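Local coordinates for protein glyoxalase III (glutathione-independent) (Candida albicans, PDB 4LRU) that converts methylglyoxal to D-lactate in a single step without glutathione, detoxifying the methylglyoxal that the cell itself produces, at residues 162-167 / 197-202; 31-36 / 80-85; 123-128 / 146-151; 19-24 / 58-63; 37-42 / 230-235. All blocks are in the same frame, centred on the assembly; numbering follows the deposited sequence. Where two conformers were deposited one is given.

Contact 1 of 5, residues 162-167 / 197-202; sequences KITGFT and ATYIEP
Ile-163 and Tyr-199 pair in a two-stranded parallel sheet, strands 162-163 and 198-199, which is separate from the main sheet of this DJ-1 superfamily enzyme. Two backbone hydrogen bonds hold it. Ile-163 N gives to Thr-198 O at 3.0 Å, and Ile-163 O receives Ile-200 N at 2.8 Å.

Two hydroxyls extend the hydrogen bonding past the strands. Thr-164 OG1 stands anti to its own N (chi1 -166°), which aims it at Ile-200 O, 2.7 Å away. Tyr-199 sends its ring along the 162-167 chain, and its OH reaches Gly-165 O at 2.7 Å. That hydroxyl lies above the carbonyl plane, 39° out of it.

Apolar contacts flank these bonds. Lys-162 CB lies against Ile-200 CG1, on the sheet face away from Ile-163 and Tyr-199. Next to Thr-167, Phe-166 turns from the contact and meets the ring of His-140, an inferred active-site residue. The segment thus leads from the small sheet toward the inferred active site. Thr-167 OG1 caps the following helix through Gly-170 N. This leaves its methyl for the other segment: CG2 presses on Pro-202 CG at 3.5 Å, tighter than usual for two carbons.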
# COMPACT_ATOMS: atom_id res chain seq x y z
N LYS A 162 -16.54 -2.06 0.52
CA LYS A 162 -16.25 -0.81 -0.17
C LYS A 162 -14.78 -0.50 -0.05
O LYS A 162 -14.21 -0.57 1.04
CB LYS A 162 -17.08 0.33 0.44
CG LYS A 162 -18.57 0.17 0.23
CD LYS A 162 -19.33 1.35 0.82
CE LYS A 162 -20.76 1.00 1.21
NZ LYS A 162 -21.39 0.03 0.27
N ILE A 163 -14.16 -0.17 -1.18
CA ILE A 163 -12.79 0.28 -1.22
C ILE A 163 -12.64 1.48 -2.14
O ILE A 163 -13.52 1.76 -2.96
CB ILE A 163 -11.82 -0.81 -1.70
CG1 ILE A 163 -12.08 -1.17 -3.16
CG2 ILE A 163 -11.86 -2.01 -0.77
CD1 ILE A 163 -10.92 -1.90 -3.79
N THR A 164 -11.55 2.19 -1.96
CA THR A 164 -11.11 3.15 -2.95
C THR A 164 -9.65 2.89 -3.30
O THR A 164 -9.06 1.91 -2.85
CB THR A 164 -11.33 4.60 -2.47
OG1 THR A 164 -11.21 5.50 -3.58
CG2 THR A 164 -10.35 4.97 -1.39
N GLY A 165 -9.10 3.75 -4.15
CA GLY A 165 -7.73 3.58 -4.65
C GLY A 165 -7.56 4.49 -5.85
O GLY A 165 -8.47 5.24 -6.21
N PHE A 166 -6.42 4.38 -6.51
CA PHE A 166 -6.04 5.33 -7.55
C PHE A 166 -7.07 5.35 -8.67
O PHE A 166 -7.56 4.31 -9.11
CB PHE A 166 -4.65 5.03 -8.08
CG PHE A 166 -3.97 6.22 -8.72
CD1 PHE A 166 -3.46 7.24 -7.94
CD2 PHE A 166 -3.93 6.35 -10.09
CE1 PHE A 166 -2.86 8.33 -8.51
CE2 PHE A 166 -3.32 7.44 -10.67
CZ PHE A 166 -2.79 8.44 -9.88
N THR A 167 -7.43 6.54 -9.11
CA THR A 167 -8.55 6.71 -10.04
C THR A 167 -8.17 6.38 -11.48
O THR A 167 -7.02 6.55 -11.89
CB THR A 167 -9.13 8.15 -10.02
OG1 THR A 167 -8.17 9.08 -10.55
CG2 THR A 167 -9.54 8.57 -8.60
N ALA A 197 -16.29 -6.30 -5.13
CA ALA A 197 -16.28 -5.17 -4.20
C ALA A 197 -16.97 -3.99 -4.86
O ALA A 197 -17.26 -4.01 -6.06
CB ALA A 197 -14.86 -4.80 -3.82
N THR A 198 -17.18 -2.94 -4.07
CA THR A 198 -17.70 -1.68 -4.58
C THR A 198 -16.58 -0.65 -4.52
O THR A 198 -16.05 -0.37 -3.44
CB THR A 198 -18.92 -1.20 -3.75
OG1 THR A 198 -20.00 -2.13 -3.91
CG2 THR A 198 -19.37 0.16 -4.21
N TYR A 199 -16.21 -0.10 -5.67
CA TYR A 199 -15.23 0.96 -5.71
C TYR A 199 -15.93 2.31 -5.47
O TYR A 199 -16.91 2.66 -6.13
CB TYR A 199 -14.52 0.98 -7.06
CG TYR A 199 -13.53 2.09 -7.22
CD1 TYR A 199 -12.24 1.99 -6.70
CD2 TYR A 199 -13.87 3.27 -7.88
CE1 TYR A 199 -11.32 3.02 -6.84
CE2 TYR A 199 -12.96 4.29 -8.03
CZ TYR A 199 -11.69 4.16 -7.52
OH TYR A 199 -10.79 5.19 -7.67
N ILE A 200 -15.40 3.06 -4.51
CA ILE A 200 -15.88 4.41 -4.21
C ILE A 200 -14.91 5.43 -4.79
O ILE A 200 -13.74 5.49 -4.39
CB ILE A 200 -16.00 4.64 -2.69
CG1 ILE A 200 -16.82 3.53 -2.02
CG2 ILE A 200 -16.62 6.00 -2.42
CD1 ILE A 200 -18.24 3.44 -2.49
N GLU A 201 -15.38 6.22 -5.75
CA GLU A 201 -14.51 7.16 -6.45
C GLU A 201 -14.50 8.51 -5.72
O GLU A 201 -15.55 9.06 -5.41
CB GLU A 201 -15.00 7.35 -7.90
CG GLU A 201 -14.28 8.44 -8.67
CD GLU A 201 -13.42 7.91 -9.80
OE1 GLU A 201 -13.69 6.80 -10.30
OE2 GLU A 201 -12.47 8.62 -10.20
N PRO A 202 -13.30 9.04 -5.43
CA PRO A 202 -13.23 10.39 -4.87
C PRO A 202 -13.77 11.42 -5.87
O PRO A 202 -13.88 11.14 -7.07
CB PRO A 202 -11.73 10.60 -4.66
CG PRO A 202 -11.11 9.77 -5.74
CD PRO A 202 -11.97 8.54 -5.79

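Contact 2 of 5, residues 31-36 / 80-85; sequences EALHPF and SEFNVA
Phe-36 and Phe-82 meet edge-to-face where helix 29-42 crosses helix 81-87. The edge of Phe-82 points at the face of Phe-36. The planes are 69° apart and the centroids 5.6 Å apart, a T-shaped pair. Both rings extend from CG atoms anti to the backbone N (chi1 177° for Phe-36 and -178° for Phe-82), an orientation that carries each across to the other helix.

Phe-82 is also met over a face. Leu-33 sets CG over the ring centre, 4.1 Å from the centroid and almost on the normal, a CH-pi contact. The far end of the Phe-36 ring lies along the first turn of the second helix. Phe-36 CE1 touches Ala-85 CB at 3.5 Å, and Phe-36 CZ comes 3.5 Å from Glu-81 O.

Ser-80 is the N-cap of that helix, its OG accepting from Asn-83 N at 3.1 Å. Ile-74 packs on both Leu-33 and Phe-82, while Ile-46 and Leu-48 of the main sheet pack on Phe-36. The phenyl groups span the gap between the axes of 31-36 and 81-85, 10.9 Å apart. No hydrogen bond joins the segments, and cohesion across them rests on ring and aliphatic contacts.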
# COMPACT_ATOMS: atom_id res chain seq x y z
N GLU A 31 4.33 7.15 0.20
CA GLU A 31 3.36 6.12 0.54
C GLU A 31 3.89 5.07 1.49
O GLU A 31 3.12 4.37 2.13
CB GLU A 31 2.83 5.43 -0.73
CG GLU A 31 2.03 6.40 -1.57
CD GLU A 31 1.47 5.81 -2.84
OE1 GLU A 31 1.49 4.57 -3.00
OE2 GLU A 31 0.99 6.62 -3.66
N ALA A 32 5.22 4.97 1.56
CA ALA A 32 5.90 4.24 2.61
C ALA A 32 6.27 5.14 3.78
O ALA A 32 6.08 4.75 4.94
CB ALA A 32 7.15 3.58 2.06
N LEU A 33 6.81 6.31 3.49
CA LEU A 33 7.33 7.21 4.53
C LEU A 33 6.23 7.75 5.44
O LEU A 33 6.35 7.68 6.67
CB LEU A 33 8.16 8.33 3.90
CG LEU A 33 9.04 9.20 4.82
CD1 LEU A 33 10.20 9.82 4.05
CD2 LEU A 33 8.22 10.29 5.49
N HIS A 34 5.16 8.30 4.86
CA HIS A 34 4.10 8.87 5.67
C HIS A 34 3.47 7.85 6.62
O HIS A 34 3.39 8.11 7.83
CB HIS A 34 3.04 9.55 4.81
CG HIS A 34 3.50 10.83 4.18
ND1 HIS A 34 2.73 11.53 3.28
CD2 HIS A 34 4.64 11.54 4.33
CE1 HIS A 34 3.38 12.61 2.89
NE2 HIS A 34 4.54 12.65 3.53
N PRO A 35 3.07 6.68 6.10
CA PRO A 35 2.47 5.72 7.03
C PRO A 35 3.47 5.22 8.05
O PRO A 35 3.12 5.03 9.22
CB PRO A 35 1.96 4.60 6.11
CG PRO A 35 1.77 5.27 4.78
CD PRO A 35 2.88 6.27 4.70
N PHE A 36 4.73 5.02 7.65
CA PHE A 36 5.77 4.66 8.60
C PHE A 36 5.77 5.66 9.76
O PHE A 36 5.78 5.29 10.93
CB PHE A 36 7.15 4.60 7.94
CG PHE A 36 8.27 4.29 8.90
CD1 PHE A 36 8.57 2.98 9.24
CD2 PHE A 36 8.99 5.31 9.51
CE1 PHE A 36 9.59 2.70 10.13
CE2 PHE A 36 10.00 5.03 10.41
CZ PHE A 36 10.30 3.72 10.72
N SER A 80 18.02 8.04 10.13
CA SER A 80 16.62 8.18 10.49
C SER A 80 16.00 6.81 10.74
O SER A 80 16.44 5.82 10.17
CB SER A 80 15.87 8.91 9.37
OG SER A 80 15.72 8.09 8.23
N GLU A 81 14.96 6.76 11.57
CA GLU A 81 14.27 5.52 11.85
C GLU A 81 13.73 4.91 10.55
O GLU A 81 13.82 3.69 10.36
CB GLU A 81 13.15 5.72 12.87
CG GLU A 81 13.65 6.08 14.26
CD GLU A 81 12.76 5.54 15.37
OE1 GLU A 81 12.54 6.26 16.38
OE2 GLU A 81 12.29 4.39 15.26
N PHE A 82 13.23 5.75 9.65
CA PHE A 82 12.79 5.29 8.32
C PHE A 82 13.90 4.53 7.58
O PHE A 82 13.66 3.43 7.05
CB PHE A 82 12.29 6.46 7.48
CG PHE A 82 11.77 6.08 6.13
CD1 PHE A 82 10.59 5.36 5.99
CD2 PHE A 82 12.45 6.47 4.98
CE1 PHE A 82 10.10 5.01 4.75
CE2 PHE A 82 11.96 6.13 3.73
CZ PHE A 82 10.79 5.41 3.61
N ASN A 83 15.09 5.12 7.52
CA ASN A 83 16.22 4.49 6.83
C ASN A 83 16.74 3.25 7.53
O ASN A 83 17.13 2.27 6.88
CB ASN A 83 17.35 5.48 6.57
CG ASN A 83 17.14 6.24 5.28
OD1 ASN A 83 16.83 5.64 4.25
ND2 ASN A 83 17.21 7.56 5.34
N VAL A 84 16.71 3.25 8.86
CA VAL A 84 17.03 2.04 9.60
C VAL A 84 16.05 0.93 9.21
O VAL A 84 16.44 -0.22 8.98
CB VAL A 84 16.97 2.29 11.12
CG1 VAL A 84 17.10 0.98 11.89
CG2 VAL A 84 18.09 3.24 11.52
N ALA A 85 14.77 1.29 9.12
CA ALA A 85 13.75 0.33 8.73
C ALA A 85 13.93 -0.19 7.31
O ALA A 85 13.72 -1.38 7.04
CB ALA A 85 12.36 0.94 8.91

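Contact 3 of 5, residues 123-128 / 146-151; sequences KIATTV and ENLNDP
Thr-126 and Leu-148 meet through methyl groups set by their first torsions. In Thr-126, chi1 of 57° puts OG1 between the backbone N and the carbonyl carbon. CG2 is then anti to the carbonyl carbon and faces the other segment. In Leu-148, CG is anti to the backbone N (chi1 -173°), which carries both methyls to the helix.

Thr-126 CG2 is the centre of the contact. It touches Leu-148 CD1 at 3.5 Å and lies 3.6 Å from Asn-149 O. The two side chains meet at a slant. Beside them, Pro-151 places CD 3.8 Å from Thr-126 CB. Ala-125 CB adds a looser touch on Leu-148 CD2 at 4.4 Å. No hydrogen bond crosses.

Within the helix, Lys-123 O takes Thr-127 N at 2.9 Å and Thr-127 OG1 at 2.8 Å, from opposite faces of its plane.

The contact lies far from the active site. It sets a small antiparallel pair, the weakly bonded strand 149-150 and strand 155-156, against helix 119-130. Ile-124 and Ala-125 of the same helix pack on Phe-103 of strand 102-105 in the main sheet. The helix thus packs on the main sheet with one side and on the small strand pair with an adjoining side.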
# COMPACT_ATOMS: atom_id res chain seq x y z
N LYS A 123 -0.65 -13.66 2.31
CA LYS A 123 -0.87 -14.53 3.46
C LYS A 123 -0.75 -13.74 4.76
O LYS A 123 -1.51 -13.95 5.70
CB LYS A 123 0.11 -15.71 3.45
CG LYS A 123 -0.02 -16.66 4.64
CD LYS A 123 -1.35 -17.40 4.59
CE LYS A 123 -1.46 -18.46 5.67
NZ LYS A 123 -2.84 -19.01 5.77
N ILE A 124 0.19 -12.80 4.81
CA ILE A 124 0.27 -11.91 5.98
C ILE A 124 -1.02 -11.08 6.10
O ILE A 124 -1.62 -11.00 7.18
CB ILE A 124 1.51 -11.00 5.97
CG1 ILE A 124 2.78 -11.85 5.87
CG2 ILE A 124 1.50 -10.10 7.22
CD1 ILE A 124 4.07 -11.06 5.77
N ALA A 125 -1.49 -10.54 4.99
CA ALA A 125 -2.75 -9.79 4.99
C ALA A 125 -3.93 -10.61 5.51
O ALA A 125 -4.71 -10.13 6.35
CB ALA A 125 -3.06 -9.27 3.60
N THR A 126 -4.09 -11.84 5.03
CA THR A 126 -5.26 -12.63 5.44
C THR A 126 -5.12 -13.08 6.90
O THR A 126 -6.12 -13.23 7.61
CB THR A 126 -5.53 -13.85 4.53
OG1 THR A 126 -4.37 -14.70 4.47
CG2 THR A 126 -5.92 -13.41 3.14
N THR A 127 -3.88 -13.33 7.33
CA THR A 127 -3.63 -13.73 8.71
C THR A 127 -4.01 -12.59 9.64
O THR A 127 -4.72 -12.78 10.64
CB THR A 127 -2.16 -14.16 8.91
OG1 THR A 127 -1.91 -15.33 8.12
CG2 THR A 127 -1.88 -14.47 10.34
N VAL A 128 -3.58 -11.39 9.27
CA VAL A 128 -3.94 -10.16 10.00
C VAL A 128 -5.46 -10.00 10.05
O VAL A 128 -6.03 -9.82 11.12
CB VAL A 128 -3.31 -8.92 9.35
CG1 VAL A 128 -3.95 -7.65 9.89
CG2 VAL A 128 -1.81 -8.92 9.57
N GLU A 146 -6.37 -8.33 -5.16
CA GLU A 146 -6.65 -9.05 -6.38
C GLU A 146 -6.22 -10.51 -6.21
O GLU A 146 -5.12 -10.79 -5.73
CB GLU A 146 -5.92 -8.39 -7.56
CG GLU A 146 -6.31 -8.99 -8.90
CD GLU A 146 -5.61 -8.35 -10.09
OE1 GLU A 146 -5.22 -7.18 -9.98
OE2 GLU A 146 -5.48 -9.04 -11.13
N ASN A 147 -7.11 -11.42 -6.57
CA ASN A 147 -6.90 -12.87 -6.39
C ASN A 147 -6.84 -13.32 -4.94
O ASN A 147 -6.36 -14.42 -4.65
CB ASN A 147 -5.63 -13.35 -7.09
CG ASN A 147 -5.55 -12.90 -8.53
OD1 ASN A 147 -6.51 -13.06 -9.29
ND2 ASN A 147 -4.40 -12.36 -8.93
N LEU A 148 -7.32 -12.50 -4.01
CA LEU A 148 -7.14 -12.82 -2.59
C LEU A 148 -8.43 -13.31 -1.95
O LEU A 148 -9.35 -12.54 -1.71
CB LEU A 148 -6.61 -11.63 -1.82
CG LEU A 148 -6.23 -11.91 -0.37
CD1 LEU A 148 -5.26 -13.08 -0.29
CD2 LEU A 148 -5.65 -10.67 0.27
N ASN A 149 -8.48 -14.61 -1.67
CA ASN A 149 -9.63 -15.14 -0.95
C ASN A 149 -9.37 -15.06 0.55
O ASN A 149 -8.23 -15.14 1.01
CB ASN A 149 -9.94 -16.55 -1.44
CG ASN A 149 -10.81 -16.54 -2.69
OD1 ASN A 149 -11.02 -15.51 -3.32
ND2 ASN A 149 -11.31 -17.71 -3.06
N ASP A 150 -10.43 -14.83 1.31
CA ASP A 150 -10.36 -14.87 2.77
C ASP A 150 -10.60 -16.31 3.21
O ASP A 150 -11.61 -16.91 2.87
CB ASP A 150 -11.45 -13.96 3.34
CG ASP A 150 -11.41 -13.84 4.86
OD1 ASP A 150 -10.67 -14.61 5.51
OD2 ASP A 150 -12.14 -12.97 5.38
N PRO A 151 -9.63 -16.92 3.92
CA PRO A 151 -9.81 -18.32 4.29
C PRO A 151 -11.07 -18.58 5.10
O PRO A 151 -11.63 -19.67 5.06
CB PRO A 151 -8.56 -18.62 5.12
CG PRO A 151 -7.53 -17.71 4.55
CD PRO A 151 -8.26 -16.46 4.15

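Contact 4 of 5, residues 19-24 / 58-63; sequences YSDGKK and DDHSVV
Tyr-19 and His-60 stack face to face, with centroids 3.8 Å apart and planes at 23°. The stack is offset: His-60 ND1 sits over the centre of the phenol ring, while Tyr-19 CD2 lies toward the rim of the imidazole.

Each ring is gripped by a carboxylate at its edge. Tyr-19 OH gives to the syn lone pair of Asp-58 OD2 at 2.6 Å. Asp-58 CG is anti to the backbone N (chi1 -178°), which brings its carboxylate to the phenol oxygen. His-60 NE2 gives to Asp-21 OD2 at 2.8 Å, near the imidazole plane, with the Asp-21 carboxylate turned 82° to that ring. These two bonds probably fix how the two rings are turned.

The segments are loops, one after strand 6-10 and one after strand 45-50, and both acids form Asx turns. Asp-21 OD1 takes Lys-23 N beside the type I turn of 19-22, and Asp-58 OD1 takes His-60 N.

Lys-24 N gives to Asp-59 OD2 at 2.8 Å, and Lys-24 O receives Asp-59 N at 2.9 Å. Farther out, Asp-58 OD2 also bonds to Thr-25 OG1. Tyr-19 packs on His-109 and Val-176, its side chain about 7 Å from that of His-140, an inferred active-site residue.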
# COMPACT_ATOMS: atom_id res chain seq x y z
N TYR A 19 7.30 4.44 -17.41
CA TYR A 19 6.66 5.64 -17.96
C TYR A 19 7.13 5.93 -19.39
O TYR A 19 8.23 5.53 -19.79
CB TYR A 19 6.98 6.84 -17.07
CG TYR A 19 6.44 6.70 -15.67
CD1 TYR A 19 5.07 6.82 -15.42
CD2 TYR A 19 7.27 6.40 -14.60
CE1 TYR A 19 4.57 6.70 -14.15
CE2 TYR A 19 6.77 6.26 -13.33
CZ TYR A 19 5.42 6.40 -13.10
OH TYR A 19 4.90 6.27 -11.83
N SER A 20 6.32 6.68 -20.14
CA SER A 20 6.68 7.12 -21.49
C SER A 20 7.99 7.91 -21.54
O SER A 20 8.68 7.90 -22.56
CB SER A 20 5.56 7.97 -22.07
OG SER A 20 4.37 7.21 -22.18
N ASP A 21 8.33 8.60 -20.46
CA ASP A 21 9.56 9.40 -20.42
C ASP A 21 10.79 8.54 -20.11
O ASP A 21 11.91 9.04 -19.98
CB ASP A 21 9.44 10.52 -19.39
CG ASP A 21 9.35 10.00 -17.97
OD1 ASP A 21 9.43 8.77 -17.79
OD2 ASP A 21 9.19 10.82 -17.04
N GLY A 22 10.57 7.23 -19.96
CA GLY A 22 11.67 6.29 -19.77
C GLY A 22 12.04 6.07 -18.32
O GLY A 22 12.94 5.29 -18.02
N LYS A 23 11.35 6.76 -17.41
CA LYS A 23 11.65 6.64 -15.98
C LYS A 23 11.08 5.34 -15.41
O LYS A 23 10.13 4.77 -15.96
CB LYS A 23 11.05 7.81 -15.20
CG LYS A 23 11.61 9.17 -15.55
CD LYS A 23 13.11 9.24 -15.37
CE LYS A 23 13.63 10.63 -15.71
NZ LYS A 23 15.04 10.79 -15.28
N LYS A 24 11.61 4.92 -14.27
CA LYS A 24 11.16 3.71 -13.61
C LYS A 24 10.00 3.93 -12.65
O LYS A 24 9.90 4.98 -12.00
CB LYS A 24 12.31 3.08 -12.84
CG LYS A 24 13.46 2.66 -13.73
CD LYS A 24 14.47 1.83 -12.95
CE LYS A 24 15.60 1.34 -13.84
NZ LYS A 24 16.50 0.46 -13.05
N ASP A 58 10.07 4.63 -7.12
CA ASP A 58 9.46 5.20 -8.32
C ASP A 58 10.14 6.55 -8.60
O ASP A 58 10.19 7.41 -7.73
CB ASP A 58 7.96 5.36 -8.12
CG ASP A 58 7.26 5.90 -9.36
OD1 ASP A 58 7.60 7.03 -9.77
OD2 ASP A 58 6.34 5.22 -9.88
N ASP A 59 10.72 6.72 -9.79
CA ASP A 59 11.53 7.91 -10.09
C ASP A 59 10.69 9.19 -10.01
O ASP A 59 11.20 10.27 -9.69
CB ASP A 59 12.14 7.82 -11.51
CG ASP A 59 13.28 6.80 -11.62
OD1 ASP A 59 13.93 6.47 -10.61
OD2 ASP A 59 13.54 6.34 -12.76
N HIS A 60 9.40 9.09 -10.31
CA HIS A 60 8.53 10.26 -10.26
C HIS A 60 8.25 10.71 -8.81
O HIS A 60 7.89 11.87 -8.58
CB HIS A 60 7.23 10.00 -11.03
CG HIS A 60 7.41 10.02 -12.51
ND1 HIS A 60 6.39 9.75 -13.40
CD2 HIS A 60 8.52 10.21 -13.26
CE1 HIS A 60 6.85 9.82 -14.63
NE2 HIS A 60 8.14 10.10 -14.58
N SER A 61 8.51 9.83 -7.85
CA SER A 61 8.18 10.10 -6.44
C SER A 61 9.32 10.75 -5.65
O SER A 61 9.12 11.19 -4.51
CB SER A 61 7.74 8.83 -5.74
OG SER A 61 8.83 7.99 -5.43
N VAL A 62 10.51 10.81 -6.23
CA VAL A 62 11.68 11.40 -5.55
C VAL A 62 11.94 12.87 -5.90
O VAL A 62 12.86 13.50 -5.36
CB VAL A 62 12.94 10.54 -5.76
CG1 VAL A 62 12.66 9.09 -5.39
CG2 VAL A 62 13.43 10.64 -7.20
N VAL A 63 11.16 13.42 -6.82
CA VAL A 63 11.34 14.80 -7.26
C VAL A 63 10.95 15.78 -6.16
O VAL A 63 10.15 15.45 -5.27
CB VAL A 63 10.52 15.12 -8.52
CG1 VAL A 63 10.92 14.21 -9.68
CG2 VAL A 63 9.04 15.02 -8.25

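Contact 5 of 5, residues 37-42 / 230-235; sequences EVFRKK and EDVIAA. With EDO (1,2-ethanediol), chain B.
Phe-39 turns the edge of its ring to Ile-233, whose CG1 lies near the ring plane, 4.0 Å from CE1. Val-232 crosses the same end at about a right angle, with CG1 3.9 Å from Phe-39 CZ. The other flat group faces away from the second helix: the Arg-40 guanidinium grips Glu-37 side-on, in its own plane. NH2 reaches OE1 of Glu-37 at 2.8 Å, and NE reaches OE2 at 2.9 Å. Both nitrogens stand about 40° out of the carboxylate plane.

Ile-233 gives the central side chain from helix 225-236. Its chain is stretched (chi2 169°), which carries CD1 between Val-38 and Lys-42. There CD1 touches Val-38 CG1 at 3.8 Å and Lys-42 CG at 3.8 Å.

The axes of 37-42 and 230-235 are inclined at 46° and 10.3 Å apart at closest. Val-232 also rests on Val-134 and Val-217 of the main sheet, which places helix 225-236 against it. Lys-41 NZ binds a 1,2-ethanediol, probably from the crystallisation liquor, with O1 at 2.9 Å. No hydrogen bond crosses between the helices, and the touching groups are mainly aliphatic and aromatic carbons, while the Glu-37 and Arg-40 charges pair with each other.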
# COMPACT_ATOMS: atom_id res chain seq x y z
N GLU A 37 5.77 6.94 9.42
CA GLU A 37 5.89 7.96 10.47
C GLU A 37 4.64 8.03 11.35
O GLU A 37 4.75 8.25 12.55
CB GLU A 37 6.21 9.33 9.86
CG GLU A 37 7.64 9.46 9.34
CD GLU A 37 8.63 9.50 10.47
OE1 GLU A 37 8.76 10.57 11.12
OE2 GLU A 37 9.28 8.47 10.74
N VAL A 38 3.46 7.87 10.75
CA VAL A 38 2.21 7.90 11.52
C VAL A 38 2.22 6.75 12.53
O VAL A 38 1.95 6.95 13.72
CB VAL A 38 0.99 7.78 10.60
CG1 VAL A 38 -0.27 7.52 11.40
CG2 VAL A 38 0.86 9.04 9.78
N PHE A 39 2.53 5.55 12.06
CA PHE A 39 2.56 4.40 12.94
C PHE A 39 3.70 4.48 13.96
O PHE A 39 3.54 4.04 15.10
CB PHE A 39 2.67 3.12 12.11
CG PHE A 39 1.46 2.86 11.24
CD1 PHE A 39 0.17 2.95 11.73
CD2 PHE A 39 1.63 2.43 9.93
CE1 PHE A 39 -0.92 2.69 10.93
CE2 PHE A 39 0.54 2.16 9.13
CZ PHE A 39 -0.74 2.27 9.62
N ARG A 40 4.84 5.04 13.57
CA ARG A 40 5.95 5.20 14.50
C ARG A 40 5.55 6.14 15.64
O ARG A 40 5.79 5.85 16.81
CB ARG A 40 7.20 5.75 13.80
CG ARG A 40 8.41 5.87 14.71
CD ARG A 40 9.60 6.54 14.03
NE ARG A 40 9.29 7.90 13.60
CZ ARG A 40 9.20 8.95 14.41
NH1 ARG A 40 9.41 8.82 15.72
NH2 ARG A 40 8.91 10.15 13.92
N LYS A 41 4.96 7.28 15.28
CA LYS A 41 4.57 8.26 16.29
C LYS A 41 3.51 7.70 17.23
O LYS A 41 3.48 8.02 18.42
CB LYS A 41 4.11 9.57 15.64
CG LYS A 41 5.24 10.37 15.03
CD LYS A 41 4.74 11.42 14.04
CE LYS A 41 5.87 11.90 13.13
NZ LYS A 41 5.43 12.92 12.14
N LYS A 42 2.69 6.80 16.69
CA LYS A 42 1.67 6.11 17.48
C LYS A 42 2.28 5.12 18.50
O LYS A 42 1.64 4.80 19.49
CB LYS A 42 0.71 5.38 16.54
CG LYS A 42 -0.42 4.64 17.26
CD LYS A 42 -1.37 5.57 18.01
CE LYS A 42 -2.46 4.77 18.71
NZ LYS A 42 -3.18 5.53 19.76
N GLU A 230 -3.87 7.12 9.56
CA GLU A 230 -4.64 7.59 10.70
C GLU A 230 -5.94 6.83 10.79
O GLU A 230 -6.38 6.48 11.89
CB GLU A 230 -4.91 9.10 10.58
CG GLU A 230 -3.67 9.97 10.67
CD GLU A 230 -3.99 11.45 10.50
OE1 GLU A 230 -5.03 11.76 9.86
OE2 GLU A 230 -3.22 12.31 10.99
N ASP A 231 -6.58 6.56 9.66
CA ASP A 231 -7.88 5.87 9.67
C ASP A 231 -7.72 4.36 9.94
O ASP A 231 -8.64 3.71 10.44
CB ASP A 231 -8.60 6.13 8.35
CG ASP A 231 -9.17 7.55 8.26
OD1 ASP A 231 -9.30 8.23 9.30
OD2 ASP A 231 -9.51 7.98 7.14
N VAL A 232 -6.54 3.80 9.64
CA VAL A 232 -6.21 2.47 10.11
C VAL A 232 -6.21 2.44 11.64
O VAL A 232 -6.82 1.58 12.25
CB VAL A 232 -4.83 2.00 9.55
CG1 VAL A 232 -4.32 0.79 10.33
CG2 VAL A 232 -4.96 1.66 8.07
N ILE A 233 -5.52 3.40 12.25
CA ILE A 233 -5.49 3.47 13.72
C ILE A 233 -6.92 3.57 14.28
O ILE A 233 -7.28 2.86 15.23
CB ILE A 233 -4.62 4.63 14.22
CG1 ILE A 233 -3.15 4.35 13.85
CG2 ILE A 233 -4.80 4.85 15.72
CD1 ILE A 233 -2.20 5.50 14.03
N ALA A 234 -7.73 4.43 13.67
CA ALA A 234 -9.12 4.60 14.09
C ALA A 234 -9.90 3.29 14.05
O ALA A 234 -10.75 3.03 14.92
CB ALA A 234 -9.80 5.64 13.21
N ALA A 235 -9.67 2.50 13.00
CA ALA A 235 -10.44 1.27 12.79
C ALA A 235 -9.95 0.15 13.71
O ALA A 235 -10.71 -0.74 14.09
CB ALA A 235 -10.39 0.83 11.33
C1 EDO B . 2.57 12.45 9.48
O1 EDO B . 3.00 12.03 10.78
C2 EDO B . 3.60 12.09 8.42
O2 EDO B . 4.90 12.53 8.84

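Contacts 2 and 5 share helix 29-42. Their centres are 13 Å apart, and they touch where Glu-81 CD packs on Arg-40 CD. This helix therefore joins helix 81-87 to helix 225-236, near the C-terminus. Contact 5 closes a long loop of chain that encloses contacts 3 and 1, which follow each other in series. Contact 4 ties loops after two neighbouring strands of the main sheet and crosses contact 2 along the chain. Contacts 3 and 4 lie on opposite sides of the chain's centre, about 30 Å between centres. Contacts 1 and 4, with centres 25 Å apart, each come near the inferred active-site residues His-140 and Glu-171 from different parts of the sequence.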